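PDB 4YXT: polyketide biosynthesis 3-hydroxy-3-methylglutaryl-ACP synthase PksG from Bacillus subtilis, which catalyses the aldol condensation of acetyl-AcpK with a beta-ketothioester intermediate carried by PksL during biosynthesis of the antibiotic bacillaene. Local coordinates for residues P51-I63 with I85-L99. The protein carries 1 engineered substitution. Numbering follows the deposited sequence.
Sequences PVTFGVNAAKPII and IDFGKSLSTYIHEYL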
# COMPACT_ATOMS: atom_id res chain seq x y z
N PRO A 51 14.12 -5.12 5.92
CA PRO A 51 13.03 -4.28 6.50
C PRO A 51 12.14 -4.89 7.56
O PRO A 51 11.47 -4.14 8.30
CB PRO A 51 12.20 -3.93 5.27
CG PRO A 51 13.19 -4.00 4.15
CD PRO A 51 14.12 -5.12 4.46
N VAL A 52 12.01 -6.20 7.58
CA VAL A 52 11.31 -6.89 8.69
C VAL A 52 12.08 -6.72 10.01
O VAL A 52 11.54 -6.27 11.02
CB VAL A 52 11.15 -8.39 8.39
CG1 VAL A 52 10.45 -9.05 9.56
CG2 VAL A 52 10.39 -8.57 7.06
N THR A 53 13.37 -7.01 9.98
CA THR A 53 14.17 -6.88 11.17
C THR A 53 14.11 -5.46 11.65
O THR A 53 13.93 -5.22 12.85
CB THR A 53 15.64 -7.33 10.98
OG1 THR A 53 16.33 -6.43 10.10
CG2 THR A 53 15.69 -8.76 10.40
N PHE A 54 14.23 -4.52 10.70
CA PHE A 54 14.28 -3.10 11.05
C PHE A 54 12.95 -2.70 11.65
O PHE A 54 12.96 -2.01 12.64
CB PHE A 54 14.59 -2.18 9.85
CG PHE A 54 16.02 -1.79 9.74
CD1 PHE A 54 16.97 -2.70 9.40
CD2 PHE A 54 16.42 -0.47 9.98
CE1 PHE A 54 18.32 -2.34 9.30
CE2 PHE A 54 17.75 -0.08 9.89
CZ PHE A 54 18.71 -1.02 9.55
N GLY A 55 11.83 -3.17 11.05
CA GLY A 55 10.48 -2.87 11.57
C GLY A 55 10.15 -3.52 12.93
O GLY A 55 9.56 -2.88 13.82
N VAL A 56 10.49 -4.79 13.08
CA VAL A 56 10.28 -5.52 14.37
C VAL A 56 11.06 -4.87 15.46
O VAL A 56 10.50 -4.52 16.50
CB VAL A 56 10.61 -6.99 14.24
CG1 VAL A 56 10.66 -7.74 15.58
CG2 VAL A 56 9.56 -7.62 13.32
N ASN A 57 12.31 -4.57 15.17
CA ASN A 57 13.14 -3.86 16.18
C ASN A 57 12.61 -2.49 16.56
O ASN A 57 12.71 -2.11 17.71
CB ASN A 57 14.58 -3.82 15.72
CG ASN A 57 15.15 -5.19 15.57
OD1 ASN A 57 14.78 -6.09 16.30
ND2 ASN A 57 16.03 -5.38 14.63
N ALA A 58 12.01 -1.75 15.63
CA ALA A 58 11.37 -0.50 16.04
C ALA A 58 10.12 -0.73 16.87
O ALA A 58 9.87 0.01 17.81
CB ALA A 58 11.07 0.41 14.83
N ALA A 59 9.30 -1.72 16.55
CA ALA A 59 7.98 -1.83 17.22
C ALA A 59 8.02 -2.60 18.53
O ALA A 59 7.17 -2.41 19.44
CB ALA A 59 6.99 -2.48 16.29
N LYS A 60 8.98 -3.48 18.62
CA LYS A 60 9.10 -4.39 19.76
C LYS A 60 9.02 -3.64 21.10
O LYS A 60 8.20 -4.02 21.99
CB LYS A 60 10.37 -5.25 19.56
CG LYS A 60 10.84 -6.12 20.75
CD LYS A 60 10.24 -7.52 20.72
CE LYS A 60 11.13 -8.53 21.43
NZ LYS A 60 11.70 -7.98 22.70
N PRO A 61 9.79 -2.54 21.25
CA PRO A 61 9.70 -1.84 22.51
C PRO A 61 8.33 -1.23 22.81
O PRO A 61 7.94 -1.10 23.97
CB PRO A 61 10.81 -0.78 22.39
CG PRO A 61 11.84 -1.45 21.52
CD PRO A 61 10.99 -2.13 20.49
N ILE A 62 7.59 -0.88 21.77
CA ILE A 62 6.25 -0.43 21.96
C ILE A 62 5.42 -1.59 22.43
O ILE A 62 4.76 -1.51 23.45
CB ILE A 62 5.62 0.12 20.68
CG1 ILE A 62 6.41 1.35 20.20
CG2 ILE A 62 4.18 0.50 20.99
CD1 ILE A 62 5.82 1.96 18.94
N ILE A 63 5.51 -2.70 21.73
CA ILE A 63 4.65 -3.81 22.06
C ILE A 63 4.99 -4.34 23.47
O ILE A 63 4.09 -4.66 24.26
CB ILE A 63 4.70 -4.87 20.95
CG1 ILE A 63 4.12 -4.32 19.62
CG2 ILE A 63 3.91 -6.08 21.36
CD1 ILE A 63 2.82 -3.56 19.75
N ILE A 85 9.92 -6.75 -0.25
CA ILE A 85 10.57 -8.06 -0.25
C ILE A 85 9.97 -8.96 -1.33
O ILE A 85 10.49 -10.01 -1.63
CB ILE A 85 10.36 -8.64 1.19
CG1 ILE A 85 11.71 -8.92 1.81
CG2 ILE A 85 9.27 -9.71 1.29
CD1 ILE A 85 12.55 -7.64 1.86
N ASP A 86 8.82 -8.55 -1.85
CA ASP A 86 8.03 -9.40 -2.70
C ASP A 86 7.12 -8.52 -3.49
O ASP A 86 6.67 -7.52 -2.98
CB ASP A 86 7.19 -10.33 -1.84
CG ASP A 86 6.74 -11.54 -2.57
OD1 ASP A 86 7.62 -12.43 -2.77
OD2 ASP A 86 5.52 -11.63 -2.97
N PHE A 87 6.80 -8.90 -4.71
CA PHE A 87 5.77 -8.16 -5.44
C PHE A 87 4.37 -8.22 -4.82
O PHE A 87 3.60 -7.27 -5.00
CB PHE A 87 5.77 -8.53 -6.93
CG PHE A 87 6.86 -7.81 -7.67
CD1 PHE A 87 8.19 -8.21 -7.51
CD2 PHE A 87 6.59 -6.68 -8.40
CE1 PHE A 87 9.21 -7.51 -8.12
CE2 PHE A 87 7.61 -5.97 -9.02
CZ PHE A 87 8.92 -6.40 -8.90
N GLY A 88 4.07 -9.31 -4.09
CA GLY A 88 2.74 -9.55 -3.52
C GLY A 88 2.72 -9.69 -2.01
O GLY A 88 1.96 -9.02 -1.32
N LYS A 89 3.56 -10.56 -1.49
CA LYS A 89 3.67 -10.77 -0.05
C LYS A 89 4.25 -9.54 0.68
O LYS A 89 5.40 -9.15 0.48
CB LYS A 89 4.52 -12.00 0.22
CG LYS A 89 4.42 -12.56 1.63
CD LYS A 89 5.40 -13.71 1.74
CE LYS A 89 5.53 -14.26 3.15
NZ LYS A 89 4.28 -14.90 3.61
N SER A 90 3.44 -8.94 1.53
CA SER A 90 3.91 -7.79 2.24
C SER A 90 4.79 -8.06 3.47
O SER A 90 4.71 -9.09 4.14
CB SER A 90 2.73 -6.90 2.70
OG SER A 90 2.11 -7.47 3.80
N LEU A 91 5.61 -7.08 3.77
CA LEU A 91 6.41 -7.11 4.97
C LEU A 91 5.56 -7.37 6.20
O LEU A 91 6.08 -7.91 7.21
CB LEU A 91 7.15 -5.78 5.12
CG LEU A 91 8.18 -5.50 4.06
CD1 LEU A 91 8.70 -4.05 4.09
CD2 LEU A 91 9.33 -6.51 4.28
N SER A 92 4.31 -6.88 6.18
CA SER A 92 3.45 -6.96 7.35
C SER A 92 3.12 -8.40 7.82
O SER A 92 2.75 -8.60 8.98
CB SER A 92 2.12 -6.21 7.13
OG SER A 92 2.35 -4.80 6.98
N THR A 93 3.22 -9.38 6.92
CA THR A 93 3.02 -10.77 7.28
C THR A 93 4.10 -11.28 8.30
O THR A 93 3.78 -11.82 9.37
CB THR A 93 2.98 -11.65 6.02
OG1 THR A 93 4.25 -11.62 5.34
CG2 THR A 93 1.84 -11.21 5.02
N TYR A 94 5.37 -11.07 7.96
CA TYR A 94 6.49 -11.38 8.85
C TYR A 94 6.50 -10.54 10.13
O TYR A 94 6.73 -11.07 11.21
CB TYR A 94 7.81 -11.14 8.11
CG TYR A 94 8.11 -12.17 7.04
CD1 TYR A 94 8.25 -13.51 7.38
CD2 TYR A 94 8.22 -11.82 5.71
CE1 TYR A 94 8.53 -14.45 6.45
CE2 TYR A 94 8.51 -12.77 4.75
CZ TYR A 94 8.68 -14.09 5.13
OH TYR A 94 8.99 -15.10 4.23
N ILE A 95 6.26 -9.22 10.01
CA ILE A 95 6.24 -8.36 11.19
C ILE A 95 5.18 -8.85 12.17
O ILE A 95 5.43 -8.95 13.35
CB ILE A 95 5.90 -6.90 10.90
CG1 ILE A 95 6.86 -6.25 9.90
CG2 ILE A 95 5.89 -6.10 12.16
CD1 ILE A 95 8.25 -6.65 10.12
N HIS A 96 4.00 -9.15 11.67
CA HIS A 96 2.92 -9.67 12.49
C HIS A 96 3.29 -10.97 13.27
O HIS A 96 3.02 -11.09 14.46
CB HIS A 96 1.73 -9.92 11.57
CG HIS A 96 0.59 -10.59 12.23
ND1 HIS A 96 -0.46 -9.89 12.79
CD2 HIS A 96 0.32 -11.90 12.42
CE1 HIS A 96 -1.33 -10.74 13.30
NE2 HIS A 96 -0.89 -11.96 13.07
N GLU A 97 3.90 -11.91 12.58
CA GLU A 97 4.31 -13.18 13.19
C GLU A 97 5.30 -12.96 14.33
O GLU A 97 5.15 -13.47 15.43
CB GLU A 97 4.93 -14.08 12.08
CG GLU A 97 5.55 -15.40 12.54
CD GLU A 97 4.52 -16.45 12.98
OE1 GLU A 97 3.35 -16.09 13.22
OE2 GLU A 97 4.88 -17.65 13.09
N TYR A 98 6.36 -12.22 14.09
CA TYR A 98 7.41 -12.12 15.10
C TYR A 98 7.08 -11.12 16.20
O TYR A 98 7.75 -11.10 17.23
CB TYR A 98 8.75 -11.81 14.43
CG TYR A 98 9.33 -12.98 13.68
CD1 TYR A 98 8.98 -13.21 12.37
CD2 TYR A 98 10.22 -13.85 14.30
CE1 TYR A 98 9.47 -14.30 11.67
CE2 TYR A 98 10.74 -14.94 13.61
CZ TYR A 98 10.36 -15.16 12.29
OH TYR A 98 10.87 -16.21 11.60
N LEU A 99 6.11 -10.24 15.96
CA LEU A 99 5.53 -9.45 17.05
C LEU A 99 4.45 -10.21 17.85
O LEU A 99 4.07 -9.75 18.93
CB LEU A 99 4.93 -8.16 16.56
CG LEU A 99 5.93 -7.16 15.99
CD1 LEU A 99 5.21 -5.94 15.48
CD2 LEU A 99 6.99 -6.74 17.01
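Ile-85 starts the contact by laying its CD1 against the ring of Pro-51, 3.9 Å from CD, at the first turn of helix 51-63. The chain then swings out into the loop 86-90, which faces the second subunit: Asp-86 OD2 makes an Asx turn to Gly-88 N that Lys-89 N, arriving from the opposite face of the carboxylate, extends to an Asx motif, while Lys-89 NZ forms a salt bridge with Glu-197 of that subunit. Ser-90 is the N-cap of helix 91-99, with a weak bond from Ser-92 N.

Leu-91 brings the chain back and splits its methyls between two neighbours, CD1 to Pro-51 CB at 3.7 Å and CD2 to Val-52 CG2 at 3.6 Å. One turn on, Tyr-94 offers its CB to both Val-52 methyls, while its ring runs on obliquely past Val-52 CG2 and its OH bonds to Arg-414 N. Ile-95 lies at the closest point of the backbones; with CG1 anti to the carbonyl carbon (chi1 -58°), its CD1 presses on Val-52 CG1 at a tight 3.3 Å and also meets Val-56 CG2 at 3.6 Å. Leu-99 closes the row, its CD1 on Ala-59 CB at 4.0 Å and its CD2 on Val-56 CG1 at 4.1 Å.

The helix axes, 9.3 Å apart, cross at -44°, and strand 137-145 of the thiolase-fold sheet touches both helices through Ile-141. No hydrogen bond spans the two segments, so the pair is joined by shape and apolar burial, while Tyr-94 OH and Tyr-98 OH bond to Arg-414 N and Tyr-416 N on strand 413-419 and Lys-89 NZ turns to the second subunit.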